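Solute Binding Protein, BlMnBP1 in complex with mannotriose (Bifidobacterium, PDB 6FUV) binds manno-oligosaccharides such as mannotriose and probably delivers them to the ABC transporter that supports growth on beta-mannan. Local coordinates at residues Glu111-Asn116 against Gly340-Lys345; Gly131-Val136 against Val284-Phe289; Ala186-Ile191 against Ala226-Leu231; Met202-Pro207 against Val364-Lys369; Gln297-Ala302 against Lys358-Ile363. One frame throughout, in Å; residues are numbered along the deposited sequence.

Interactions 2 and 5 share the larger sheet through neighbouring strands 123-132 and 298-309, their centres about 10 Å apart, and interaction 1 packs against it. Strands 135-139 and 284-288 pair in the smaller sheet; the chain at 131-136 probably crosses between lobes. Ile341 O of interaction 1 meets Gly131 N of interaction 2. Interaction 3 leans on interaction 2 through Tyr190 and Gln189; Gln132 touches the sugar and Gln189 bonds it. Along the chain, interactions 2 and 3 fall between the segments of interaction 1, and interaction 2 closes before interaction 5 opens. Segment 364-369 of interaction 4 directly follows 358-363 of interaction 5. Interactions 1 and 4, with alternating segments, tie distant sequence together away from the sugar.

Interaction 1: Glu111-Asn116 against Gly340-Lys345; sequences EIKLAN and GIPIVK
Lys113 turns CG away from its own carbonyl carbon (chi1 -63°), runs straight through CD and CE, and bends at the last torsion (chi4 54°), which sets NZ among carbonyls of the loop that holds Gly340-Lys345. NZ donates to Pro342 O at 2.7 Å and to Val344 O at 2.7 Å, with a weak bond to Lys345 O; the first donor position lies above its carbonyl plane, the second is tilted from it. Asp347 O is a further acceptor just along the chain, and the carbonyl dipoles pointing at NZ would probably favour its charged form. The backbones meet in a single bridge between Ile112 and Val344, with Lys113 N to Ile343 O at 2.7 Å and Lys345 N to Glu111 O at 3.0 Å. This joins two irregular loops, one between helix 105-108 and strand 119-120, the other after helix 334-337, against the larger mixed sheet of the solute-binding protein fold. On the apolar side, Ile112 and Ile343 run side by side in the same direction, Ile112 CB touching Ile343 CG2 at 3.5 Å, while Leu114 CD1 meets Ile343 CD1 at 4.2 Å with the two side chains nearly perpendicular. Thr329 of helix 315-330 packs on both isoleucines. The charged ends lead elsewhere: Glu111 to Lys326, Lys345 to Asp109.

Interaction 2: Gly131-Val136 against Val284-Phe289; sequences GQTSGV and VQYMPF
Tyr286 reaches across to Thr133, its OH 2.9 Å from Thr133 OG1 in a hydrogen bond that lies at the edge of the ring and in its plane. Between them the ring passes Gly135, whose CA sits 3.6 Å from Tyr286 CE1; with no side chain at Gly135, the ring can lie this close to the backbone. Tyr286 CG stands opposite its own backbone N (chi1 -177°), which sends the ring from the strand toward Thr133. Beside it Val136 and Met287 exchange backbone bonds, Val136 N to Met287 O and Met287 N to Val136 O, both 2.8 Å, and Val136 CB rests on Met287 CG at 3.7 Å. A water joins Ser134 O to Phe289 N further along. In the next shell Tyr354 also bonds Thr133 OG1, and the Phe357 ring lies nearly parallel to that of Tyr286. The chain passes here from strand 123-132 of the larger sheet, where Gln132 touches the sugar, into strand 135-139 of the smaller one, consistent with a crossing between the two lobes of a solute-binding protein.

Interaction 3: Ala186-Ile191 against Ala226-Leu231; sequences AWDQYI and AVYKTL. With BMA (beta-D-mannopyranose), chain B.
Trp187 leaves the short 3-10 turn with CB 4.2 Å from Tyr228 CE1, and from there its indole packs on helix 223-236. CD1 and NE1 both touch Leu231 CD2, NE1 at 3.8 Å. Farther out, the six-membered ring is covered on one face by Leu231 CB, 3.6 Å from the centroid and 11° off the normal, a close CH-pi contact. CZ3 comes to Val227 O at 3.6 Å, CE3 approaches Val227 CG1, and CH2 ends against Thr230 CG2 at the ring edge. The helix backbone sets Leu231 CB over the ring; with CG opposite its backbone N (chi1 174°), the methyls reach the indole too, CD1 near CZ2 and CD2 near CE2. Beside this, Tyr228 OH donates to Asp188 OD1 at 2.7 Å, on the anti side of the carboxylate and out of its plane, with ring and carboxylate almost perpendicular. Ile191 CG2 packs on the same phenol, 3.5 Å from Tyr228 CZ. The other carboxylate oxygen, Asp188 OD2, has its own partners in Lys394 and Asn388 N. On the far side of the turn, Gln189 NE2 bonds O2 of a bound mannose at 3.2 Å. The turn thus lies between helix 223-236 and the sugar, with Ile395 of helix 393-404 touching Trp187, Tyr228 and Leu231, and Trp416 of helix 409-426 meeting the Tyr228 ring edge-to-face.

Interaction 4: Met202-Pro207 against Val364-Lys369; sequences MNQIMP and VDAPAK
The extended loop Val364-Lys369 runs past the turn of helix 201-205, bringing the CA atoms of Asn203 and Ala368 within 4.9 Å. Asn203 gives the loop an amide N-H: ND2 donates to Ala366 O at 2.9 Å, almost straight (168°), and the acceptor lies in the amide plane. Gln204 reaches farther, its chain extended beyond CG, and NE2 donates to Pro367 O at 2.8 Å, nearly in line with the C=O bond. Two consecutive carbonyls of the loop are thus taken by two consecutive side-chain amides of the helix, which includes a wider pi-type turn here. The loop leads toward helix 375-383, and the pair joins helix 201-205 to the chain just after strand 361-364, at the surface. Lys369 CD lies 3.2 Å from Gln204 OE1, the two chains meeting nearly at right angles. Met202 CB rests against Asp365 OD2 at 3.4 Å. Waters add bridges: one between Asn203 N and Ala366 O, another between Asn203 O and Lys369 N.

Interaction 5: Gln297-Ala302 against Lys358-Ile363; sequences QYATLA and KDVELI
Tyr298 and Glu361 lie side by side and point the same way, the ring and carboxylate planes 55° apart; Tyr298 CD2 is 3.8 Å from Glu361 CB. Ile363 joins them on that face: its CG1 sits between backbone N and carbonyl carbon (chi1 42°), carrying CD1 to 4.1 Å from Tyr298 CD2. On the other face, Ala299 is small enough for Leu362 CD2 to settle at 3.7 Å from Ala299 CB. Val360, just before the strand, brings CG1 to 4.0 Å from Ala299 CB. Leu301 CD1 makes a looser contact with Leu362 CD1. Between the two faces, four backbone bonds join the strands: Glu361 N to Gln297 O, Ala299 N to Glu361 O at 3.0 Å, Ile363 N to Ala299 O at 2.9 Å, and Leu301 N to Ile363 O. At the start a water links Gln297 N with Asp359 O. The segments are parallel neighbours, strand 361-364 beside the long strand 298-309, in the larger mixed beta sheet of this solute-binding protein.

Interaction 1: Glu111-Asn116 against Gly340-Lys345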
# COMPACT_ATOMS: atom_id res chain seq x y z
N GLU A 111 12.78 6.14 16.56
CA GLU A 111 11.60 6.98 16.59
C GLU A 111 10.43 6.40 15.85
O GLU A 111 9.32 6.50 16.34
CB GLU A 111 11.91 8.36 15.98
CG GLU A 111 12.91 9.20 16.77
CD GLU A 111 12.21 10.33 17.51
OE1 GLU A 111 12.17 11.46 17.01
OE2 GLU A 111 11.66 10.07 18.59
N ILE A 112 10.63 5.80 14.68
CA ILE A 112 9.53 5.29 13.87
C ILE A 112 9.79 3.86 13.43
O ILE A 112 10.93 3.42 13.34
CB ILE A 112 9.26 6.20 12.63
CG1 ILE A 112 10.53 6.32 11.75
CG2 ILE A 112 8.82 7.53 13.08
CD1 ILE A 112 10.25 6.82 10.34
N LYS A 113 8.72 3.15 13.14
CA LYS A 113 8.82 1.93 12.35
C LYS A 113 9.25 2.22 10.91
O LYS A 113 9.02 3.29 10.36
CB LYS A 113 7.46 1.23 12.36
CG LYS A 113 6.94 0.75 13.74
CD LYS A 113 5.68 -0.08 13.62
CE LYS A 113 5.04 -0.43 14.98
NZ LYS A 113 4.77 0.74 15.80
N LEU A 114 9.91 1.26 10.31
CA LEU A 114 10.18 1.29 8.88
C LEU A 114 11.08 2.45 8.48
O LEU A 114 10.96 2.99 7.40
CB LEU A 114 8.85 1.33 8.12
CG LEU A 114 7.89 0.20 8.39
CD1 LEU A 114 6.51 0.48 7.78
CD2 LEU A 114 8.44 -1.06 7.87
N ALA A 115 12.06 2.76 9.32
CA ALA A 115 12.93 3.89 9.07
C ALA A 115 13.81 3.70 7.84
O ALA A 115 14.30 4.69 7.31
CB ALA A 115 13.78 4.17 10.28
N ASN A 116 14.02 2.46 7.38
CA ASN A 116 14.88 2.16 6.25
C ASN A 116 14.07 1.86 5.01
O ASN A 116 14.66 1.43 4.03
CB ASN A 116 15.81 0.98 6.55
CG ASN A 116 16.95 0.85 5.52
OD1 ASN A 116 17.62 1.81 5.19
ND2 ASN A 116 17.16 -0.34 5.02
N GLY A 340 -4.69 1.69 10.11
CA GLY A 340 -3.24 1.70 10.06
C GLY A 340 -2.55 1.08 11.25
O GLY A 340 -3.13 1.01 12.32
N ILE A 341 -1.30 0.66 11.09
CA ILE A 341 -0.46 0.27 12.21
C ILE A 341 0.27 1.54 12.61
O ILE A 341 0.86 2.20 11.75
CB ILE A 341 0.46 -0.91 11.85
CG1 ILE A 341 -0.42 -2.17 11.72
CG2 ILE A 341 1.44 -1.16 12.93
CD1 ILE A 341 0.26 -3.35 11.14
N PRO A 342 0.31 1.90 13.89
CA PRO A 342 0.98 3.15 14.26
C PRO A 342 2.46 3.10 13.94
O PRO A 342 3.11 2.07 14.09
CB PRO A 342 0.74 3.26 15.77
CG PRO A 342 0.52 1.81 16.21
CD PRO A 342 -0.18 1.15 15.05
N ILE A 343 2.98 4.24 13.48
CA ILE A 343 4.37 4.31 13.07
C ILE A 343 5.33 4.69 14.19
O ILE A 343 6.52 4.38 14.11
CB ILE A 343 4.50 5.31 11.91
CG1 ILE A 343 3.92 4.70 10.63
CG2 ILE A 343 5.93 5.67 11.60
CD1 ILE A 343 4.66 3.36 10.20
N VAL A 344 4.85 5.33 15.25
CA VAL A 344 5.72 5.48 16.40
C VAL A 344 6.31 4.11 16.73
O VAL A 344 5.58 3.12 16.89
CB VAL A 344 4.95 6.07 17.59
CG1 VAL A 344 5.84 6.03 18.82
CG2 VAL A 344 4.47 7.47 17.36
N LYS A 345 7.62 4.08 16.93
CA LYS A 345 8.38 2.83 16.82
C LYS A 345 7.88 1.77 17.77
O LYS A 345 7.68 0.62 17.37
CB LYS A 345 9.87 3.09 17.07
CG LYS A 345 10.75 1.80 17.17
CD LYS A 345 10.67 1.02 15.88
CE LYS A 345 11.52 -0.21 15.90
NZ LYS A 345 12.96 0.08 15.66

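Interaction 2: Gly131-Val136 against Val284-Phe289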
# COMPACT_ATOMS: atom_id res chain seq x y z
N GLY A 131 1.43 1.95 9.23
CA GLY A 131 1.84 0.64 8.80
C GLY A 131 0.69 -0.07 8.09
O GLY A 131 -0.46 -0.00 8.50
N GLN A 132 1.03 -0.79 7.02
CA GLN A 132 0.01 -1.44 6.22
C GLN A 132 0.33 -2.91 6.01
O GLN A 132 1.50 -3.34 5.99
CB GLN A 132 -0.16 -0.73 4.85
CG GLN A 132 -1.06 0.50 4.93
CD GLN A 132 -2.48 0.18 5.33
OE1 GLN A 132 -3.09 -0.70 4.79
NE2 GLN A 132 -3.00 0.91 6.29
N THR A 133 -0.75 -3.67 5.89
CA THR A 133 -0.71 -5.01 5.34
C THR A 133 -1.65 -5.06 4.14
O THR A 133 -2.50 -4.18 3.95
CB THR A 133 -1.16 -6.08 6.34
OG1 THR A 133 -2.50 -5.81 6.78
CG2 THR A 133 -0.28 -6.13 7.54
N SER A 134 -1.57 -6.12 3.35
CA SER A 134 -2.52 -6.39 2.28
C SER A 134 -3.25 -7.70 2.53
O SER A 134 -2.64 -8.70 2.90
CB SER A 134 -1.78 -6.48 0.93
OG SER A 134 -0.93 -5.37 0.82
N GLY A 135 -4.51 -7.71 2.23
CA GLY A 135 -5.37 -8.85 2.51
C GLY A 135 -6.55 -8.91 1.56
O GLY A 135 -6.42 -8.59 0.37
N VAL A 136 -7.73 -9.27 2.09
CA VAL A 136 -8.98 -9.23 1.34
C VAL A 136 -10.06 -8.59 2.19
O VAL A 136 -10.34 -9.04 3.32
CB VAL A 136 -9.45 -10.63 0.89
CG1 VAL A 136 -10.67 -10.55 0.07
CG2 VAL A 136 -8.34 -11.34 0.13
N VAL A 284 -18.51 -5.39 6.86
CA VAL A 284 -17.27 -5.22 6.10
C VAL A 284 -16.11 -5.61 6.99
O VAL A 284 -15.82 -4.96 8.00
CB VAL A 284 -17.13 -3.78 5.59
CG1 VAL A 284 -15.89 -3.70 4.75
CG2 VAL A 284 -18.37 -3.33 4.88
N GLN A 285 -15.41 -6.67 6.61
CA GLN A 285 -14.37 -7.29 7.39
C GLN A 285 -13.11 -7.40 6.56
O GLN A 285 -13.08 -7.08 5.37
CB GLN A 285 -14.79 -8.69 7.86
CG GLN A 285 -16.00 -8.67 8.76
CD GLN A 285 -15.68 -8.18 10.13
OE1 GLN A 285 -14.64 -8.48 10.67
NE2 GLN A 285 -16.58 -7.38 10.69
N TYR A 286 -12.06 -7.90 7.18
CA TYR A 286 -10.74 -7.96 6.56
C TYR A 286 -10.13 -9.31 6.87
O TYR A 286 -9.99 -9.65 8.03
CB TYR A 286 -9.88 -6.82 7.11
CG TYR A 286 -8.50 -6.71 6.50
CD1 TYR A 286 -8.33 -6.60 5.15
CD2 TYR A 286 -7.39 -6.70 7.30
CE1 TYR A 286 -7.07 -6.47 4.61
CE2 TYR A 286 -6.14 -6.60 6.80
CZ TYR A 286 -5.98 -6.47 5.45
OH TYR A 286 -4.71 -6.39 4.95
N MET A 287 -9.78 -10.06 5.84
CA MET A 287 -9.15 -11.35 6.00
C MET A 287 -7.75 -11.41 5.39
O MET A 287 -7.42 -10.68 4.44
CB MET A 287 -10.00 -12.47 5.37
CG MET A 287 -10.45 -12.26 4.02
SD MET A 287 -11.23 -13.74 3.30
CE MET A 287 -9.77 -14.54 2.83
N PRO A 288 -6.94 -12.32 5.90
CA PRO A 288 -5.63 -12.57 5.28
C PRO A 288 -5.82 -13.05 3.86
O PRO A 288 -6.81 -13.69 3.52
CB PRO A 288 -5.02 -13.65 6.16
CG PRO A 288 -5.65 -13.37 7.50
CD PRO A 288 -7.06 -13.04 7.18
N PHE A 289 -4.90 -12.66 3.00
CA PHE A 289 -4.93 -13.17 1.66
C PHE A 289 -4.83 -14.69 1.76
O PHE A 289 -4.02 -15.21 2.54
CB PHE A 289 -3.81 -12.54 0.81
CG PHE A 289 -3.83 -13.00 -0.63
CD1 PHE A 289 -4.57 -12.35 -1.57
CD2 PHE A 289 -3.12 -14.07 -1.04
CE1 PHE A 289 -4.61 -12.75 -2.83
CE2 PHE A 289 -3.21 -14.49 -2.34
CZ PHE A 289 -3.93 -13.82 -3.21
O HOH W 1 -2.97 -10.93 4.33

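Interaction 3: Ala186-Ile191 against Ala226-Leu231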
# COMPACT_ATOMS: atom_id res chain seq x y z
N ALA A 186 -1.83 -3.20 -7.06
CA ALA A 186 -1.77 -3.63 -5.68
C ALA A 186 -1.63 -5.14 -5.54
O ALA A 186 -1.30 -5.61 -4.44
CB ALA A 186 -3.02 -3.12 -4.96
N TRP A 187 -1.88 -5.92 -6.60
CA TRP A 187 -1.65 -7.36 -6.51
C TRP A 187 -0.18 -7.66 -6.27
O TRP A 187 0.13 -8.71 -5.69
CB TRP A 187 -2.17 -8.08 -7.77
CG TRP A 187 -3.69 -8.26 -7.79
CD1 TRP A 187 -4.61 -7.36 -8.19
CD2 TRP A 187 -4.42 -9.41 -7.38
NE1 TRP A 187 -5.87 -7.86 -8.03
CE2 TRP A 187 -5.78 -9.14 -7.57
CE3 TRP A 187 -4.07 -10.63 -6.89
CZ2 TRP A 187 -6.81 -10.05 -7.24
CZ3 TRP A 187 -5.09 -11.55 -6.57
CH2 TRP A 187 -6.44 -11.24 -6.76
N ASP A 188 0.71 -6.74 -6.64
CA ASP A 188 2.13 -6.95 -6.40
C ASP A 188 2.43 -7.05 -4.92
O ASP A 188 3.48 -7.59 -4.53
CB ASP A 188 2.92 -5.80 -7.05
CG ASP A 188 3.03 -5.90 -8.58
OD1 ASP A 188 2.68 -6.97 -9.10
OD2 ASP A 188 3.42 -4.88 -9.24
N GLN A 189 1.52 -6.56 -4.08
CA GLN A 189 1.80 -6.40 -2.66
C GLN A 189 1.79 -7.72 -1.92
O GLN A 189 2.27 -7.79 -0.80
CB GLN A 189 0.76 -5.42 -2.05
CG GLN A 189 0.77 -4.09 -2.64
CD GLN A 189 -0.19 -3.12 -2.04
OE1 GLN A 189 -0.89 -3.41 -1.09
NE2 GLN A 189 -0.19 -1.93 -2.58
N TYR A 190 1.30 -8.76 -2.54
CA TYR A 190 1.07 -10.04 -1.91
C TYR A 190 2.16 -11.05 -2.22
O TYR A 190 2.22 -12.12 -1.57
CB TYR A 190 -0.29 -10.58 -2.36
CG TYR A 190 -1.45 -9.73 -2.03
CD1 TYR A 190 -1.84 -8.73 -2.87
CD2 TYR A 190 -2.17 -9.89 -0.85
CE1 TYR A 190 -2.92 -7.91 -2.59
CE2 TYR A 190 -3.23 -9.07 -0.54
CZ TYR A 190 -3.62 -8.09 -1.43
OH TYR A 190 -4.67 -7.28 -1.14
N ILE A 191 3.11 -10.72 -3.10
CA ILE A 191 3.95 -11.79 -3.67
C ILE A 191 5.19 -12.13 -2.85
O ILE A 191 5.90 -13.07 -3.19
CB ILE A 191 4.38 -11.45 -5.12
CG1 ILE A 191 5.28 -10.22 -5.15
CG2 ILE A 191 3.14 -11.24 -5.94
CD1 ILE A 191 6.04 -10.05 -6.43
N ALA A 226 1.09 -18.18 -7.26
CA ALA A 226 -0.22 -18.47 -6.70
C ALA A 226 -1.03 -17.19 -6.53
O ALA A 226 -2.27 -17.21 -6.62
CB ALA A 226 -0.06 -19.18 -5.35
N VAL A 227 -0.35 -16.10 -6.21
CA VAL A 227 -1.01 -14.81 -6.09
C VAL A 227 -1.69 -14.44 -7.40
O VAL A 227 -2.90 -14.22 -7.46
CB VAL A 227 -0.00 -13.73 -5.66
CG1 VAL A 227 -0.65 -12.36 -5.90
CG2 VAL A 227 0.40 -13.91 -4.27
N TYR A 228 -0.93 -14.37 -8.46
CA TYR A 228 -1.50 -13.91 -9.72
C TYR A 228 -2.44 -14.95 -10.31
O TYR A 228 -3.41 -14.59 -10.97
CB TYR A 228 -0.37 -13.58 -10.67
CG TYR A 228 0.54 -12.50 -10.18
CD1 TYR A 228 0.09 -11.22 -9.94
CD2 TYR A 228 1.89 -12.75 -9.98
CE1 TYR A 228 0.96 -10.23 -9.50
CE2 TYR A 228 2.74 -11.79 -9.53
CZ TYR A 228 2.28 -10.53 -9.28
OH TYR A 228 3.20 -9.59 -8.88
N LYS A 229 -2.25 -16.24 -9.99
CA LYS A 229 -3.23 -17.24 -10.43
C LYS A 229 -4.59 -17.03 -9.76
O LYS A 229 -5.62 -17.35 -10.33
CB LYS A 229 -2.71 -18.65 -10.15
CG LYS A 229 -3.57 -19.73 -10.72
CD LYS A 229 -2.86 -21.11 -10.76
CE LYS A 229 -3.81 -22.23 -11.24
NZ LYS A 229 -5.03 -22.30 -10.43
N THR A 230 -4.60 -16.54 -8.53
CA THR A 230 -5.86 -16.29 -7.86
C THR A 230 -6.70 -15.31 -8.68
O THR A 230 -7.87 -15.57 -8.94
CB THR A 230 -5.64 -15.74 -6.46
OG1 THR A 230 -5.07 -16.72 -5.56
CG2 THR A 230 -6.99 -15.31 -5.87
N LEU A 231 -6.09 -14.21 -9.11
CA LEU A 231 -6.73 -13.23 -9.99
C LEU A 231 -7.12 -13.88 -11.31
O LEU A 231 -8.28 -13.79 -11.70
CB LEU A 231 -5.79 -12.05 -10.24
CG LEU A 231 -6.26 -11.02 -11.24
CD1 LEU A 231 -7.67 -10.60 -10.97
CD2 LEU A 231 -5.39 -9.81 -11.26
C1 BMA B . -1.48 2.47 -1.03
C2 BMA B . -1.17 1.39 -0.01
C3 BMA B . 0.33 1.31 0.29
C4 BMA B . 1.10 1.27 -1.07
C5 BMA B . 0.68 2.43 -1.93
C6 BMA B . 1.43 2.48 -3.26
O2 BMA B . -1.60 0.13 -0.57
O3 BMA B . 0.72 0.20 1.13
O4 BMA B . 2.47 1.35 -0.86
O5 BMA B . -0.70 2.31 -2.19
O6 BMA B . 1.02 1.39 -4.04

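Interaction 4: Met202-Pro207 against Val364-Lys369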
# COMPACT_ATOMS: atom_id res chain seq x y z
N MET A 202 11.69 -10.75 -1.14
CA MET A 202 11.53 -9.60 -2.03
C MET A 202 12.89 -9.01 -2.43
O MET A 202 13.21 -8.91 -3.62
CB MET A 202 10.65 -8.55 -1.36
CG MET A 202 10.32 -7.33 -2.21
SD MET A 202 8.99 -7.47 -3.44
CE MET A 202 8.05 -8.89 -2.82
N ASN A 203 13.70 -8.65 -1.46
CA ASN A 203 14.90 -7.86 -1.70
C ASN A 203 16.18 -8.69 -1.79
O ASN A 203 17.21 -8.16 -2.23
CB ASN A 203 15.03 -6.80 -0.61
CG ASN A 203 13.92 -5.73 -0.67
OD1 ASN A 203 13.51 -5.29 -1.76
ND2 ASN A 203 13.40 -5.35 0.49
N GLN A 204 16.13 -9.98 -1.47
CA GLN A 204 17.33 -10.80 -1.48
C GLN A 204 17.25 -12.03 -2.36
O GLN A 204 18.25 -12.40 -2.90
CB GLN A 204 17.68 -11.26 -0.06
CG GLN A 204 17.97 -10.13 0.92
CD GLN A 204 18.51 -10.64 2.24
OE1 GLN A 204 19.04 -11.74 2.33
NE2 GLN A 204 18.39 -9.84 3.27
N ILE A 205 16.09 -12.62 -2.56
CA ILE A 205 15.95 -13.76 -3.44
C ILE A 205 15.60 -13.33 -4.85
O ILE A 205 16.22 -13.76 -5.81
CB ILE A 205 14.90 -14.74 -2.88
CG1 ILE A 205 15.31 -15.25 -1.51
CG2 ILE A 205 14.72 -15.86 -3.88
CD1 ILE A 205 14.55 -16.43 -1.03
N MET A 206 14.54 -12.52 -4.99
CA MET A 206 14.09 -12.10 -6.32
C MET A 206 15.18 -11.48 -7.18
O MET A 206 15.29 -11.84 -8.36
CB MET A 206 12.90 -11.14 -6.15
CG MET A 206 11.58 -11.82 -5.86
SD MET A 206 10.15 -10.79 -6.06
CE MET A 206 10.26 -10.27 -7.75
N PRO A 207 16.03 -10.57 -6.68
CA PRO A 207 17.11 -10.05 -7.53
C PRO A 207 18.19 -11.09 -7.86
O PRO A 207 19.09 -10.80 -8.64
CB PRO A 207 17.65 -8.89 -6.71
CG PRO A 207 17.40 -9.32 -5.27
CD PRO A 207 16.07 -10.03 -5.31
N VAL A 364 8.06 -7.69 8.24
CA VAL A 364 8.71 -6.67 7.43
C VAL A 364 9.73 -7.30 6.49
O VAL A 364 10.47 -8.19 6.87
CB VAL A 364 9.39 -5.65 8.35
CG1 VAL A 364 10.19 -4.67 7.54
CG2 VAL A 364 8.36 -4.99 9.28
N ASP A 365 9.77 -6.82 5.26
CA ASP A 365 10.74 -7.34 4.29
C ASP A 365 12.16 -7.04 4.75
O ASP A 365 12.48 -5.92 5.14
CB ASP A 365 10.51 -6.70 2.91
CG ASP A 365 9.50 -7.45 2.05
OD1 ASP A 365 9.15 -8.62 2.32
OD2 ASP A 365 9.07 -6.85 1.07
N ALA A 366 13.04 -8.03 4.66
CA ALA A 366 14.46 -7.83 4.90
C ALA A 366 14.99 -6.84 3.89
O ALA A 366 14.50 -6.77 2.76
CB ALA A 366 15.23 -9.13 4.77
N PRO A 367 15.99 -6.05 4.26
CA PRO A 367 16.65 -5.19 3.27
C PRO A 367 17.51 -6.01 2.30
O PRO A 367 17.75 -7.19 2.47
CB PRO A 367 17.50 -4.25 4.13
CG PRO A 367 17.72 -4.99 5.38
CD PRO A 367 16.47 -5.79 5.62
N ALA A 368 18.02 -5.33 1.29
CA ALA A 368 18.96 -5.98 0.39
C ALA A 368 20.19 -6.42 1.16
O ALA A 368 20.53 -5.85 2.19
CB ALA A 368 19.36 -5.02 -0.74
N LYS A 369 20.87 -7.42 0.64
CA LYS A 369 22.20 -7.74 1.11
C LYS A 369 23.06 -6.49 1.07
O LYS A 369 22.87 -5.60 0.24
CB LYS A 369 22.82 -8.83 0.22
CG LYS A 369 21.93 -10.05 -0.03
CD LYS A 369 21.88 -11.04 1.13
CE LYS A 369 23.16 -11.89 1.23
NZ LYS A 369 22.83 -13.34 1.48
O HOH W 2 9.75 -10.94 1.29
O HOH W 3 13.31 -9.03 1.31
O HOH W 4 20.07 -8.47 -1.95

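Interaction 5: Gln297-Ala302 against Lys358-Ile363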
# COMPACT_ATOMS: atom_id res chain seq x y z
N GLN A 297 0.03 -18.68 8.08
CA GLN A 297 -0.28 -17.53 7.25
C GLN A 297 0.56 -16.34 7.67
O GLN A 297 0.86 -16.18 8.86
CB GLN A 297 -1.75 -17.14 7.32
CG GLN A 297 -2.63 -18.09 6.57
CD GLN A 297 -3.97 -17.55 6.33
OE1 GLN A 297 -4.36 -17.36 5.19
NE2 GLN A 297 -4.69 -17.27 7.39
N TYR A 298 0.96 -15.54 6.67
CA TYR A 298 1.91 -14.46 6.86
C TYR A 298 1.38 -13.24 6.14
O TYR A 298 0.63 -13.36 5.18
CB TYR A 298 3.31 -14.81 6.32
CG TYR A 298 3.96 -16.01 6.89
CD1 TYR A 298 3.62 -17.28 6.48
CD2 TYR A 298 4.95 -15.89 7.87
CE1 TYR A 298 4.23 -18.41 7.03
CE2 TYR A 298 5.54 -16.97 8.41
CZ TYR A 298 5.20 -18.23 7.99
OH TYR A 298 5.81 -19.27 8.59
N ALA A 299 1.75 -12.08 6.64
CA ALA A 299 1.46 -10.82 5.97
C ALA A 299 2.68 -9.90 6.01
O ALA A 299 3.26 -9.64 7.06
CB ALA A 299 0.28 -10.13 6.63
N THR A 300 3.06 -9.39 4.86
CA THR A 300 4.12 -8.40 4.82
C THR A 300 3.64 -7.15 5.52
O THR A 300 2.53 -6.67 5.29
CB THR A 300 4.53 -8.08 3.38
OG1 THR A 300 4.92 -9.29 2.74
CG2 THR A 300 5.70 -7.15 3.39
N LEU A 301 4.48 -6.63 6.40
CA LEU A 301 4.29 -5.32 7.00
C LEU A 301 5.13 -4.32 6.21
O LEU A 301 6.36 -4.45 6.13
CB LEU A 301 4.67 -5.31 8.47
CG LEU A 301 4.60 -4.02 9.25
CD1 LEU A 301 3.26 -3.40 9.13
CD2 LEU A 301 5.02 -4.33 10.71
N ALA A 302 4.46 -3.35 5.60
CA ALA A 302 5.15 -2.33 4.82
C ALA A 302 4.38 -1.04 4.97
O ALA A 302 3.21 -1.01 5.36
CB ALA A 302 5.33 -2.71 3.35
N LYS A 358 -5.17 -12.95 14.26
CA LYS A 358 -4.53 -13.34 15.51
C LYS A 358 -3.48 -14.42 15.32
O LYS A 358 -2.48 -14.42 16.03
CB LYS A 358 -5.60 -13.80 16.48
CG LYS A 358 -6.61 -12.73 16.87
CD LYS A 358 -7.79 -13.33 17.67
CE LYS A 358 -8.63 -12.24 18.34
NZ LYS A 358 -9.24 -11.29 17.35
N ASP A 359 -3.67 -15.30 14.34
CA ASP A 359 -2.69 -16.33 14.03
C ASP A 359 -1.72 -15.95 12.91
O ASP A 359 -0.95 -16.81 12.50
CB ASP A 359 -3.41 -17.60 13.57
CG ASP A 359 -4.21 -18.26 14.67
OD1 ASP A 359 -3.83 -18.07 15.83
OD2 ASP A 359 -5.20 -18.96 14.37
N VAL A 360 -1.75 -14.73 12.39
CA VAL A 360 -0.95 -14.37 11.21
C VAL A 360 0.35 -13.73 11.67
O VAL A 360 0.37 -12.85 12.52
CB VAL A 360 -1.73 -13.44 10.26
CG1 VAL A 360 -0.88 -13.03 9.11
CG2 VAL A 360 -3.01 -14.11 9.79
N GLU A 361 1.44 -14.14 11.07
CA GLU A 361 2.74 -13.55 11.37
C GLU A 361 3.02 -12.40 10.41
O GLU A 361 3.22 -12.61 9.22
CB GLU A 361 3.82 -14.61 11.29
CG GLU A 361 5.19 -14.13 11.71
CD GLU A 361 6.13 -15.31 11.97
OE1 GLU A 361 5.62 -16.40 12.36
OE2 GLU A 361 7.36 -15.14 11.75
N LEU A 362 3.02 -11.19 10.93
CA LEU A 362 3.40 -10.02 10.14
C LEU A 362 4.92 -9.99 10.07
O LEU A 362 5.60 -10.13 11.08
CB LEU A 362 2.90 -8.72 10.76
CG LEU A 362 1.44 -8.44 11.00
CD1 LEU A 362 1.23 -6.93 10.80
CD2 LEU A 362 0.51 -9.17 10.16
N ILE A 363 5.46 -9.84 8.88
CA ILE A 363 6.90 -9.78 8.65
C ILE A 363 7.24 -8.60 7.74
O ILE A 363 6.75 -8.53 6.60
CB ILE A 363 7.41 -11.08 8.03
CG1 ILE A 363 6.49 -11.59 6.96
CG2 ILE A 363 7.51 -12.19 9.15
CD1 ILE A 363 7.10 -12.84 6.16
O HOH W 5 -1.34 -18.61 10.77